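PDB 4Q0W: DNA repair protein RAD2, which cuts single-stranded DNA with its magnesium-dependent catalytic core, the part held in this chain, in the essential incision step of DNA excision repair in yeast. Local coordinates for residues G10-P15 against E220-L225; T55-R60 against P71-D76; R59-L64 against Q155-R160; A237-S242 against G264-F269. All coordinates share one frame; numbering follows the deposited sequence. Where two conformers were deposited one is given.

Contact 1 of 4, residues G10-P15 against E220-L225; sequences GPTARP and ESILKL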
loop_
_atom_site.group_PDB
_atom_site.type_symbol
_atom_site.label_atom_id
_atom_site.label_comp_id
_atom_site.label_asym_id
_atom_site.label_seq_id
_atom_site.Cartn_x
_atom_site.Cartn_y
_atom_site.Cartn_z
ATOM N N GLY A 10 8.902 -14.569 9.100
ATOM C CA GLY A 10 9.994 -14.593 8.133
ATOM C C GLY A 10 11.401 -14.441 8.685
ATOM O O GLY A 10 12.238 -15.322 8.474
ATOM N N PRO A 11 11.671 -13.341 9.418
ATOM C CA PRO A 11 13.043 -13.120 9.887
ATOM C C PRO A 11 13.546 -14.183 10.846
ATOM O O PRO A 11 14.734 -14.163 11.148
ATOM C CB PRO A 11 12.978 -11.746 10.587
ATOM C CG PRO A 11 11.542 -11.499 10.845
ATOM C CD PRO A 11 10.786 -12.208 9.754
ATOM N N THR A 12 12.698 -15.104 11.302
ATOM C CA THR A 12 13.213 -16.182 12.144
ATOM C C THR A 12 13.561 -17.422 11.318
ATOM O O THR A 12 14.013 -18.430 11.862
ATOM C CB THR A 12 12.219 -16.587 13.224
ATOM O OG1 THR A 12 11.110 -17.255 12.606
ATOM C CG2 THR A 12 11.724 -15.335 13.998
ATOM N N ALA A 13 13.315 -17.358 10.013
ATOM C CA ALA A 13 13.529 -18.528 9.155
ATOM C C ALA A 13 15.014 -18.830 9.065
ATOM O O ALA A 13 15.837 -17.913 8.970
ATOM C CB ALA A 13 12.987 -18.277 7.770
ATOM N N ARG A 14 15.347 -20.115 9.066
ATOM C CA ARG A 14 16.723 -20.544 8.862
ATOM C C ARG A 14 16.828 -21.447 7.634
ATOM O O ARG A 14 16.129 -22.461 7.536
ATOM C CB ARG A 14 17.241 -21.262 10.104
ATOM C CG ARG A 14 17.408 -20.330 11.296
ATOM C CD ARG A 14 18.711 -19.531 11.206
ATOM N NE ARG A 14 19.871 -20.328 11.627
ATOM C CZ ARG A 14 20.149 -20.630 12.896
ATOM N NH1 ARG A 14 19.345 -20.210 13.867
ATOM N NH2 ARG A 14 21.226 -21.354 13.202
ATOM N N PRO A 15 17.694 -21.065 6.683
ATOM C CA PRO A 15 17.908 -21.836 5.454
ATOM C C PRO A 15 18.501 -23.191 5.785
ATOM O O PRO A 15 19.454 -23.280 6.560
ATOM C CB PRO A 15 18.928 -20.994 4.683
ATOM C CG PRO A 15 18.786 -19.595 5.261
ATOM C CD PRO A 15 18.499 -19.830 6.711
ATOM N N GLU A 220 9.863 -22.538 18.917
ATOM C CA GLU A 220 10.778 -22.095 19.967
ATOM C C GLU A 220 11.513 -20.813 19.562
ATOM O O GLU A 220 11.676 -19.904 20.373
ATOM C CB GLU A 220 11.763 -23.210 20.315
ATOM C CG GLU A 220 12.301 -23.150 21.735
ATOM C CD GLU A 220 13.248 -24.301 22.045
ATOM N N SER A 221 11.932 -20.731 18.302
ATOM C CA SER A 221 12.580 -19.528 17.794
ATOM C C SER A 221 11.581 -18.385 17.680
ATOM O O SER A 221 11.911 -17.229 17.936
ATOM C CB SER A 221 13.218 -19.785 16.427
ATOM O OG SER A 221 14.152 -20.838 16.512
ATOM N N ILE A 222 10.358 -18.701 17.275
ATOM C CA ILE A 222 9.337 -17.664 17.179
ATOM C C ILE A 222 9.095 -17.082 18.576
ATOM O O ILE A 222 9.041 -15.872 18.740
ATOM C CB ILE A 222 8.042 -18.208 16.563
ATOM C CG1 ILE A 222 8.255 -18.489 15.069
ATOM C CG2 ILE A 222 6.879 -17.226 16.770
ATOM C CD1 ILE A 222 7.067 -19.161 14.393
ATOM N N LEU A 223 8.985 -17.961 19.571
ATOM C CA LEU A 223 8.841 -17.555 20.972
ATOM C C LEU A 223 10.043 -16.737 21.439
ATOM O O LEU A 223 9.888 -15.596 21.873
ATOM C CB LEU A 223 8.693 -18.787 21.869
ATOM C CG LEU A 223 7.835 -18.723 23.142
ATOM C CD1 LEU A 223 8.423 -19.609 24.220
ATOM C CD2 LEU A 223 7.609 -17.305 23.660
ATOM N N LYS A 224 11.236 -17.324 21.348
ATOM C CA LYS A 224 12.452 -16.666 21.813
ATOM C C LYS A 224 12.749 -15.364 21.098
ATOM O O LYS A 224 13.152 -14.397 21.731
ATOM C CB LYS A 224 13.663 -17.590 21.683
ATOM C CG LYS A 224 13.734 -18.667 22.737
ATOM C CD LYS A 224 14.916 -19.608 22.482
ATOM C CE LYS A 224 14.885 -20.803 23.432
ATOM N NZ LYS A 224 15.920 -21.808 23.077
ATOM N N LEU A 225 12.572 -15.325 19.782
ATOM C CA LEU A 225 12.977 -14.134 19.039
ATOM C C LEU A 225 11.869 -13.092 18.871
ATOM O O LEU A 225 12.151 -11.899 18.740
ATOM C CB LEU A 225 13.547 -14.523 17.675
ATOM C CG LEU A 225 14.615 -15.616 17.715
ATOM C CD1 LEU A 225 15.111 -15.946 16.304
ATOM C CD2 LEU A 225 15.768 -15.218 18.638
#

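Contact 2 of 4, residues T55-R60 against P71-D76; sequences TGFFRR and PVFVFD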
loop_
_atom_site.group_PDB
_atom_site.type_symbol
_atom_site.label_atom_id
_atom_site.label_comp_id
_atom_site.label_asym_id
_atom_site.label_seq_id
_atom_site.Cartn_x
_atom_site.Cartn_y
_atom_site.Cartn_z
ATOM N N THR A 55 1.231 -35.692 -12.747
ATOM C CA THR A 55 2.556 -35.179 -13.070
ATOM C C THR A 55 3.134 -34.423 -11.869
ATOM O O THR A 55 4.293 -34.623 -11.494
ATOM C CB THR A 55 2.502 -34.232 -14.289
ATOM O OG1 THR A 55 2.002 -34.947 -15.424
ATOM C CG2 THR A 55 3.879 -33.684 -14.620
ATOM N N GLY A 56 2.308 -33.571 -11.263
ATOM C CA GLY A 56 2.719 -32.759 -10.129
ATOM C C GLY A 56 3.112 -33.598 -8.932
ATOM O O GLY A 56 4.202 -33.429 -8.388
ATOM N N PHE A 57 2.225 -34.498 -8.511
ATOM C CA PHE A 57 2.528 -35.378 -7.390
ATOM C C PHE A 57 3.773 -36.216 -7.653
ATOM O O PHE A 57 4.630 -36.334 -6.769
ATOM C CB PHE A 57 1.352 -36.296 -7.068
ATOM C CG PHE A 57 0.425 -35.751 -6.015
ATOM C CD1 PHE A 57 -0.514 -34.778 -6.334
ATOM C CD2 PHE A 57 0.478 -36.229 -4.709
ATOM C CE1 PHE A 57 -1.376 -34.282 -5.373
ATOM C CE2 PHE A 57 -0.382 -35.737 -3.740
ATOM C CZ PHE A 57 -1.311 -34.758 -4.076
ATOM N N PHE A 58 3.883 -36.784 -8.858
ATOM C CA PHE A 58 5.027 -37.644 -9.181
ATOM C C PHE A 58 6.368 -36.912 -9.003
ATOM O O PHE A 58 7.301 -37.438 -8.393
ATOM C CB PHE A 58 4.907 -38.223 -10.604
ATOM C CG PHE A 58 6.012 -39.193 -10.969
ATOM C CD1 PHE A 58 7.202 -38.742 -11.530
ATOM C CD2 PHE A 58 5.850 -40.563 -10.767
ATOM C CE1 PHE A 58 8.225 -39.643 -11.869
ATOM C CE2 PHE A 58 6.864 -41.464 -11.102
ATOM C CZ PHE A 58 8.049 -40.997 -11.649
ATOM N N ARG A 59 6.452 -35.705 -9.547
ATOM C CA ARG A 59 7.660 -34.896 -9.466
ATOM C C ARG A 59 8.050 -34.537 -8.022
ATOM O O ARG A 59 9.239 -34.547 -7.659
ATOM C CB ARG A 59 7.458 -33.615 -10.282
ATOM C CG ARG A 59 8.647 -32.658 -10.265
ATOM C CD ARG A 59 8.378 -31.439 -11.146
ATOM N N ARG A 60 7.058 -34.207 -7.200
ATOM C CA ARG A 60 7.340 -33.859 -5.809
ATOM C C ARG A 60 7.749 -35.083 -4.994
ATOM O O ARG A 60 8.651 -35.008 -4.161
ATOM C CB ARG A 60 6.144 -33.136 -5.173
ATOM C CG ARG A 60 5.913 -31.761 -5.773
ATOM C CD ARG A 60 4.914 -30.948 -4.962
ATOM N NE ARG A 60 4.795 -29.587 -5.464
ATOM C CZ ARG A 60 4.002 -28.666 -4.927
ATOM N NH1 ARG A 60 3.267 -28.964 -3.866
ATOM N NH2 ARG A 60 3.943 -27.449 -5.449
ATOM N N PRO A 71 8.414 -39.644 3.619
ATOM C CA PRO A 71 7.217 -38.812 3.779
ATOM C C PRO A 71 6.006 -39.595 4.270
ATOM O O PRO A 71 5.898 -40.794 4.034
ATOM C CB PRO A 71 6.954 -38.300 2.355
ATOM C CG PRO A 71 7.499 -39.372 1.447
ATOM C CD PRO A 71 8.589 -40.114 2.229
ATOM N N VAL A 72 5.112 -38.918 4.978
ATOM C CA VAL A 72 3.758 -39.430 5.108
ATOM C C VAL A 72 2.786 -38.348 4.671
ATOM O O VAL A 72 2.794 -37.235 5.200
ATOM C CB VAL A 72 3.448 -40.052 6.503
ATOM C CG1 VAL A 72 4.172 -39.340 7.589
ATOM C CG2 VAL A 72 1.935 -40.124 6.769
ATOM N N PHE A 73 1.995 -38.670 3.655
ATOM C CA PHE A 73 1.116 -37.692 3.043
ATOM C C PHE A 73 -0.159 -37.539 3.858
ATOM O O PHE A 73 -0.753 -38.525 4.317
ATOM C CB PHE A 73 0.818 -38.071 1.579
ATOM C CG PHE A 73 1.859 -37.576 0.615
ATOM C CD1 PHE A 73 3.189 -37.981 0.738
ATOM C CD2 PHE A 73 1.521 -36.697 -0.403
ATOM C CE1 PHE A 73 4.169 -37.519 -0.148
ATOM C CE2 PHE A 73 2.491 -36.229 -1.300
ATOM C CZ PHE A 73 3.816 -36.638 -1.167
ATOM N N VAL A 74 -0.580 -36.295 4.045
ATOM C CA VAL A 74 -1.803 -36.034 4.798
ATOM C C VAL A 74 -2.781 -35.264 3.928
ATOM O O VAL A 74 -2.420 -34.227 3.347
ATOM C CB VAL A 74 -1.523 -35.262 6.108
ATOM C CG1 VAL A 74 -2.827 -35.042 6.885
ATOM C CG2 VAL A 74 -0.530 -36.028 6.962
ATOM N N PHE A 75 -4.004 -35.788 3.824
ATOM C CA PHE A 75 -5.068 -35.142 3.062
ATOM C C PHE A 75 -6.143 -34.556 3.986
ATOM O O PHE A 75 -6.311 -35.023 5.113
ATOM C CB PHE A 75 -5.699 -36.144 2.080
ATOM C CG PHE A 75 -4.747 -36.617 1.007
ATOM C CD1 PHE A 75 -3.927 -37.720 1.220
ATOM C CD2 PHE A 75 -4.656 -35.941 -0.205
ATOM C CE1 PHE A 75 -3.045 -38.155 0.234
ATOM C CE2 PHE A 75 -3.772 -36.369 -1.200
ATOM C CZ PHE A 75 -2.966 -37.472 -0.977
ATOM N N ASP A 76 -6.855 -33.529 3.513
ATOM C CA ASP A 76 -7.988 -32.974 4.260
ATOM C C ASP A 76 -9.143 -33.967 4.316
ATOM O O ASP A 76 -9.408 -34.669 3.334
ATOM C CB ASP A 76 -8.524 -31.718 3.569
ATOM C CG ASP A 76 -7.803 -30.459 3.983
ATOM O OD1 ASP A 76 -7.087 -30.467 5.011
ATOM O OD2 ASP A 76 -7.960 -29.450 3.269
#

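Contact 3 of 4, residues R59-L64 against Q155-R160; sequences RRICKL and QELLSR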
loop_
_atom_site.group_PDB
_atom_site.type_symbol
_atom_site.label_atom_id
_atom_site.label_comp_id
_atom_site.label_asym_id
_atom_site.label_seq_id
_atom_site.Cartn_x
_atom_site.Cartn_y
_atom_site.Cartn_z
ATOM N N ARG A 59 6.452 -35.705 -9.547
ATOM C CA ARG A 59 7.660 -34.896 -9.466
ATOM C C ARG A 59 8.050 -34.537 -8.022
ATOM O O ARG A 59 9.239 -34.547 -7.659
ATOM C CB ARG A 59 7.458 -33.615 -10.282
ATOM C CG ARG A 59 8.647 -32.658 -10.265
ATOM C CD ARG A 59 8.378 -31.439 -11.146
ATOM N N ARG A 60 7.058 -34.207 -7.200
ATOM C CA ARG A 60 7.340 -33.859 -5.809
ATOM C C ARG A 60 7.749 -35.083 -4.994
ATOM O O ARG A 60 8.651 -35.008 -4.161
ATOM C CB ARG A 60 6.144 -33.136 -5.173
ATOM C CG ARG A 60 5.913 -31.761 -5.773
ATOM C CD ARG A 60 4.914 -30.948 -4.962
ATOM N NE ARG A 60 4.795 -29.587 -5.464
ATOM C CZ ARG A 60 4.002 -28.666 -4.927
ATOM N NH1 ARG A 60 3.267 -28.964 -3.866
ATOM N NH2 ARG A 60 3.943 -27.449 -5.449
ATOM N N ILE A 61 7.088 -36.212 -5.241
ATOM C CA ILE A 61 7.427 -37.459 -4.552
ATOM C C ILE A 61 8.880 -37.839 -4.852
ATOM O O ILE A 61 9.630 -38.253 -3.961
ATOM C CB ILE A 61 6.493 -38.604 -4.995
ATOM C CG1 ILE A 61 5.102 -38.432 -4.378
ATOM C CG2 ILE A 61 7.069 -39.973 -4.618
ATOM C CD1 ILE A 61 4.030 -39.327 -5.029
ATOM N N CYS A 62 9.278 -37.688 -6.111
ATOM C CA CYS A 62 10.630 -38.039 -6.514
ATOM C C CYS A 62 11.656 -37.132 -5.825
ATOM O O CYS A 62 12.718 -37.596 -5.427
ATOM C CB CYS A 62 10.763 -37.977 -8.037
ATOM S SG CYS A 62 9.882 -39.340 -8.881
ATOM N N LYS A 63 11.332 -35.850 -5.675
ATOM C CA LYS A 63 12.242 -34.919 -5.009
ATOM C C LYS A 63 12.466 -35.356 -3.561
ATOM O O LYS A 63 13.606 -35.457 -3.111
ATOM C CB LYS A 63 11.717 -33.479 -5.086
ATOM C CG LYS A 63 12.672 -32.436 -4.471
ATOM C CD LYS A 63 12.240 -31.006 -4.798
ATOM C CE LYS A 63 13.121 -29.974 -4.092
ATOM N NZ LYS A 63 12.720 -28.569 -4.399
ATOM N N LEU A 64 11.375 -35.656 -2.853
ATOM C CA LEU A 64 11.459 -36.148 -1.479
ATOM C C LEU A 64 12.302 -37.425 -1.395
ATOM O O LEU A 64 13.181 -37.549 -0.535
ATOM C CB LEU A 64 10.051 -36.401 -0.911
ATOM C CG LEU A 64 9.118 -35.181 -0.792
ATOM C CD1 LEU A 64 7.696 -35.590 -0.444
ATOM C CD2 LEU A 64 9.650 -34.191 0.238
ATOM N N GLN A 155 -3.556 -41.074 -4.564
ATOM C CA GLN A 155 -3.337 -42.003 -3.466
ATOM C C GLN A 155 -2.885 -43.377 -3.975
ATOM O O GLN A 155 -2.112 -44.063 -3.312
ATOM C CB GLN A 155 -4.569 -42.103 -2.569
ATOM C CG GLN A 155 -4.796 -40.826 -1.753
ATOM C CD GLN A 155 -6.169 -40.780 -1.100
ATOM O OE1 GLN A 155 -7.015 -41.646 -1.337
ATOM N NE2 GLN A 155 -6.393 -39.764 -0.276
ATOM N N GLU A 156 -3.358 -43.770 -5.153
ATOM C CA GLU A 156 -2.891 -45.014 -5.767
ATOM C C GLU A 156 -1.408 -44.870 -6.110
ATOM O O GLU A 156 -0.613 -45.771 -5.865
ATOM C CB GLU A 156 -3.708 -45.345 -7.021
ATOM C CG GLU A 156 -3.228 -46.591 -7.786
ATOM C CD GLU A 156 -3.339 -47.862 -6.968
ATOM O OE1 GLU A 156 -4.206 -47.925 -6.071
ATOM O OE2 GLU A 156 -2.552 -48.802 -7.215
ATOM N N LEU A 157 -1.042 -43.723 -6.668
ATOM C CA LEU A 157 0.352 -43.434 -6.965
ATOM C C LEU A 157 1.196 -43.561 -5.703
ATOM O O LEU A 157 2.222 -44.266 -5.693
ATOM C CB LEU A 157 0.487 -42.042 -7.570
ATOM C CG LEU A 157 1.900 -41.568 -7.919
ATOM C CD1 LEU A 157 2.570 -42.512 -8.915
ATOM C CD2 LEU A 157 1.857 -40.168 -8.469
ATOM N N LEU A 158 0.745 -42.903 -4.635
ATOM C CA LEU A 158 1.434 -42.960 -3.347
ATOM C C LEU A 158 1.667 -44.400 -2.883
ATOM O O LEU A 158 2.767 -44.750 -2.448
ATOM C CB LEU A 158 0.656 -42.178 -2.288
ATOM C CG LEU A 158 0.846 -40.662 -2.354
ATOM C CD1 LEU A 158 -0.181 -39.936 -1.471
ATOM C CD2 LEU A 158 2.286 -40.297 -1.945
ATOM N N SER A 159 0.650 -45.247 -2.996
ATOM C CA SER A 159 0.802 -46.606 -2.486
ATOM C C SER A 159 1.725 -47.465 -3.364
ATOM O O SER A 159 2.461 -48.307 -2.848
ATOM C CB SER A 159 -0.554 -47.272 -2.252
ATOM O OG SER A 159 -1.207 -47.538 -3.476
ATOM N N ARG A 160 1.723 -47.229 -4.674
ATOM C CA ARG A 160 2.675 -47.914 -5.557
ATOM C C ARG A 160 4.121 -47.466 -5.299
ATOM O O ARG A 160 5.070 -48.191 -5.634
ATOM C CB ARG A 160 2.288 -47.721 -7.029
ATOM C CG ARG A 160 0.893 -48.281 -7.357
ATOM C CD ARG A 160 0.555 -48.191 -8.852
ATOM N NE ARG A 160 -0.802 -48.680 -9.116
ATOM C CZ ARG A 160 -1.220 -49.208 -10.265
ATOM N NH1 ARG A 160 -0.389 -49.349 -11.296
ATOM N NH2 ARG A 160 -2.475 -49.610 -10.377
#

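Contact 4 of 4, residues A237-S242 against G264-F269; sequences AQLLGS and GNLKNF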
loop_
_atom_site.group_PDB
_atom_site.type_symbol
_atom_site.label_atom_id
_atom_site.label_comp_id
_atom_site.label_asym_id
_atom_site.label_seq_id
_atom_site.Cartn_x
_atom_site.Cartn_y
_atom_site.Cartn_z
ATOM N N ALA A 237 -4.247 -14.064 15.019
ATOM C CA ALA A 237 -5.161 -14.483 13.956
ATOM C C ALA A 237 -6.440 -13.639 14.016
ATOM O O ALA A 237 -6.996 -13.240 12.984
ATOM C CB ALA A 237 -5.478 -15.957 14.077
ATOM N N GLN A 238 -6.886 -13.337 15.232
ATOM C CA GLN A 238 -8.121 -12.570 15.405
ATOM C C GLN A 238 -7.976 -11.080 15.119
ATOM O O GLN A 238 -8.962 -10.335 15.136
ATOM C CB GLN A 238 -8.688 -12.808 16.807
ATOM C CG GLN A 238 -9.176 -14.238 16.963
ATOM C CD GLN A 238 -9.402 -14.620 18.397
ATOM O OE1 GLN A 238 -10.412 -14.250 18.997
ATOM N NE2 GLN A 238 -8.457 -15.364 18.966
ATOM N N LEU A 239 -6.752 -10.633 14.861
ATOM C CA LEU A 239 -6.555 -9.262 14.400
ATOM C C LEU A 239 -6.339 -9.264 12.882
ATOM O O LEU A 239 -6.953 -8.480 12.141
ATOM C CB LEU A 239 -5.355 -8.622 15.108
ATOM C CG LEU A 239 -5.496 -8.512 16.624
ATOM C CD1 LEU A 239 -4.191 -8.030 17.253
ATOM C CD2 LEU A 239 -6.674 -7.610 17.011
ATOM N N LEU A 240 -5.464 -10.163 12.445
ATOM C CA LEU A 240 -5.010 -10.243 11.061
ATOM C C LEU A 240 -6.036 -10.917 10.155
ATOM O O LEU A 240 -6.143 -10.580 8.969
ATOM C CB LEU A 240 -3.696 -11.029 11.000
ATOM C CG LEU A 240 -2.508 -10.345 11.680
ATOM C CD1 LEU A 240 -1.325 -11.294 11.797
ATOM C CD2 LEU A 240 -2.146 -9.116 10.857
ATOM N N GLY A 241 -6.781 -11.868 10.715
ATOM C CA GLY A 241 -7.688 -12.688 9.926
ATOM C C GLY A 241 -7.062 -14.024 9.545
ATOM O O GLY A 241 -5.848 -14.109 9.322
ATOM N N SER A 242 -7.891 -15.068 9.462
ATOM C CA SER A 242 -7.450 -16.380 9.003
ATOM C C SER A 242 -8.688 -17.106 8.514
ATOM O O SER A 242 -9.745 -16.493 8.360
ATOM C CB SER A 242 -6.831 -17.182 10.144
ATOM O OG SER A 242 -7.833 -17.559 11.094
ATOM N N GLY A 264 -0.669 -7.203 25.859
ATOM C CA GLY A 264 -0.464 -8.563 26.326
ATOM C C GLY A 264 -1.456 -9.555 25.743
ATOM O O GLY A 264 -1.063 -10.616 25.243
ATOM N N ASN A 265 -2.742 -9.223 25.822
ATOM C CA ASN A 265 -3.781 -10.057 25.228
ATOM C C ASN A 265 -5.015 -9.257 24.802
ATOM O O ASN A 265 -5.147 -8.080 25.150
ATOM C CB ASN A 265 -4.156 -11.243 26.140
ATOM C CG ASN A 265 -4.892 -10.818 27.421
ATOM O OD1 ASN A 265 -5.706 -9.879 27.433
ATOM N ND2 ASN A 265 -4.609 -11.527 28.508
ATOM N N LEU A 266 -5.924 -9.916 24.085
ATOM C CA LEU A 266 -7.061 -9.250 23.466
ATOM C C LEU A 266 -8.110 -8.801 24.480
ATOM O O LEU A 266 -8.820 -7.828 24.243
ATOM C CB LEU A 266 -7.716 -10.179 22.436
ATOM C CG LEU A 266 -6.824 -10.560 21.244
ATOM C CD1 LEU A 266 -7.588 -11.400 20.239
ATOM C CD2 LEU A 266 -6.254 -9.308 20.574
ATOM N N LYS A 267 -8.232 -9.528 25.589
ATOM C CA LYS A 267 -9.161 -9.137 26.651
ATOM C C LYS A 267 -8.733 -7.791 27.230
ATOM O O LYS A 267 -9.554 -6.869 27.378
ATOM C CB LYS A 267 -9.228 -10.200 27.759
ATOM C CG LYS A 267 -10.031 -9.745 29.001
ATOM C CD LYS A 267 -11.520 -9.542 28.679
ATOM C CE LYS A 267 -12.310 -8.966 29.882
ATOM N NZ LYS A 267 -11.930 -9.582 31.201
ATOM N N ASN A 268 -7.440 -7.671 27.524
ATOM C CA ASN A 268 -6.888 -6.409 28.002
ATOM C C ASN A 268 -7.064 -5.287 26.985
ATOM O O ASN A 268 -7.369 -4.148 27.349
ATOM C CB ASN A 268 -5.410 -6.565 28.400
ATOM C CG ASN A 268 -5.209 -7.620 29.479
ATOM O OD1 ASN A 268 -6.172 -8.058 30.117
ATOM N ND2 ASN A 268 -3.962 -8.038 29.682
ATOM N N PHE A 269 -6.862 -5.611 25.712
ATOM C CA PHE A 269 -7.046 -4.645 24.633
ATOM C C PHE A 269 -8.524 -4.211 24.605
ATOM O O PHE A 269 -8.823 -3.012 24.598
ATOM C CB PHE A 269 -6.571 -5.280 23.309
ATOM C CG PHE A 269 -6.945 -4.516 22.057
ATOM C CD1 PHE A 269 -6.593 -3.182 21.883
ATOM C CD2 PHE A 269 -7.607 -5.168 21.019
ATOM C CE1 PHE A 269 -6.934 -2.494 20.698
ATOM C CE2 PHE A 269 -7.954 -4.494 19.836
ATOM C CZ PHE A 269 -7.613 -3.157 19.676
#

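Contact 1 of 4, residues G10-P15 against E220-L225
Thr12 OG1 is hydrogen-bonded to Ala9 O one turn back, and the same oxygen lies 4.0 Å from Ile222 CG1. The hydroxyl is thus bonded within its own turn. What meets the helix 220-225 is mostly the carbon of the threonine. With chi1 at 70°, OG1 sits between the backbone N and the carbonyl carbon, and CG2 lies beside the backbone N, anti to the carbonyl carbon, where it meets Leu225. CG2 comes 4.1 Å from Leu225 CD1 and 4.2 Å from Leu225 CB. These two side chains lie alongside each other and point opposite ways. The threonine meets Ile222 differently, crossing it at about a right angle. Thr12 CG2 also lies 4.4 Å from Ser221 O, a carbonyl already bonded to Leu225 N in the helix. Ser221 itself turns its hydroxyl to Asp218 OD1, at the start of the helix. No hydrogen bond spans the two segments, and Thr12 is the one residue of 10-15 that does the touching. Its short 3-10 turn is closed by Ala13 N to Gly10 O, 2.8 Å. After Ala13, strand 14-17 forms an outer edge of the mixed sheet and pairs antiparallel with 213-218, where Arg14 bonds Phe216. Helix 219-226 follows strand 213-218 at once. Thr12 therefore packs between that helix and Tyr217, tying the start of the N-domain to the I-domain.

Contact 2 of 4, residues T55-R60 against P71-D76
A helix of the beta-alpha-beta crossover packs here on an inner strand of the Rossmann-like core: Phe57 of helix 52-66 lies against Phe73 and Phe75 of strand 70-75. This strand lies between 25-29 and 165-167 and runs parallel to both. It leads into Asp76, which by similarity binds the first magnesium ion, and whose OD1 is held by Ala172 N. Three phenylalanine rings make the whole contact. The CD2-CE2-CZ side of the Phe57 ring does the touching. Its CE2 is 3.8 Å from Phe73 CE2 and 4.0 Å from Phe73 CD2. Phe57 CD2 also lies 4.0 Å from Phe73 CE2. Phe57 and Phe73 overlap side by side, each reaching past the other. Phe75 comes from the opposite direction to Phe57, and its CE2 stops 4.1 Å from Phe57 CZ. Phe73 and Phe75 are two apart in the strand, so both rings come off the same face of the sheet. In Phe75, chi1 of -65° sets CG beside the backbone N and brings the ring nearer to the helix than its first bond suggests. An alanine at Phe57 is likely to leave a gap between the helix and both strand rings, with the Phe73 and Phe75 rings freer to turn. Trp33 meets both Phe57 and Phe73, its plane at about 55° to the first ring and 85° to the second. Helix 33-40 adds Ile34 and Phe37 to the Phe57 surroundings, and helix 148-160 adds Val154.

Contact 3 of 4, residues R59-L64 against Q155-R160
Helices 52-66 and 148-160 come together with Ile61 CA and Leu158 CA 8.2 Å apart, the nearest such pair of the two segments. Both helices cover the same face of the Rossmann-like sheet, one from the N-domain and the other from the I-domain. Ile61 carries the contact from the first helix. Its CG1 lies beside the backbone N, and chi2 of 166° extends the chain, so that CD1 is carried out to the second helix. There CD1 lies 3.7 Å from Leu158 CD2 and 4.2 Å from Leu157 CD2, so one methyl meets two neighbouring leucines. Leu158 comes in at a slant to the isoleucine, and Ile61 CG1 adds a touch at 4.2 Å to its CD2. Leu157 runs past Ile61 in the opposite direction. The two leucines differ in their first torsion: CG is anti to the backbone N in Leu157 (chi1 179°) but beside it in Leu158, and this lets two adjacent residues bring a CD2 methyl to the same point. All three side chains are buried, and no hydrogen bond crosses between the segments. Below them lies the sheet: Leu158 rests on Phe73 and Phe75, and Ile61 on Phe73. Leu157 also packs on Leu339 of helix 336-347. On that side Arg160 NH1 bonds Met338 O. One turn separates Arg160 from Glu156, and its NE donates within the guanidinium plane to the anti lone pair of Glu156 OE2, a salt bridge of 2.6 Å at a nearly straight 169°.

Contact 4 of 4, residues A237-S242 against G264-F269
Leu266 sends CB toward helix 230-240, and chi1 of -63° sets CG beside the backbone N. From CG the two methyls part to different partners. CD1 goes to Gln238, 3.9 Å from its CB and 4.1 Å from its CD. CD2 goes to Leu239, 4.0 Å from CD2 and 4.1 Å from CG of that residue. Leu239 CD2 then reaches a little further, to Phe269 CE2 at 4.4 Å. A glycine in place of Leu266 would probably open a gap facing both Gln238 and Leu239. The helix of Leu266 begins with Asn265 as N-cap. Its OD1 accepts from Asn268 N at 2.8 Å, 173° at the hydrogen, with the donor almost in line with the C=O bond. Helices 230-240 and 253-263, with a potassium ion about 7 Å from the Leu239 side chain, are consistent with the family's helix-two-turn-helix DNA-binding element; helix 266-278 packs beside it. Gln238 shows only carbon to Leu266, while its amide is satisfied by Ser310 N at OE1 and Ile234 O at NE2. The side-chain contact of the two segments is therefore apolar and rests on shape and burial. Beside it, Leu266 N bonds Glu235 OE1, one directed bond between the helices.

Overall arrangement
Contacts 2 and 3 form one block. They share Arg59 and Arg60 on helix 52-66, their centres are 6 Å apart, and they touch through side chains of strand 70-75. Contact 1 lies at the other end of the same sheet, its centre 27 Å from that of contact 2. Along the chain its two segments enclose contacts 2 and 3. Contacts 1 and 3 each pair an N-domain segment with an I-domain one. Contact 4 comes later and sits across the chain's centre, 34 Å from contact 2 between centres. Helix 219-226 of contact 1 is followed by helix 230-240 of contact 4. The two domains thus build one sheet-based core, with contact 4 beside it.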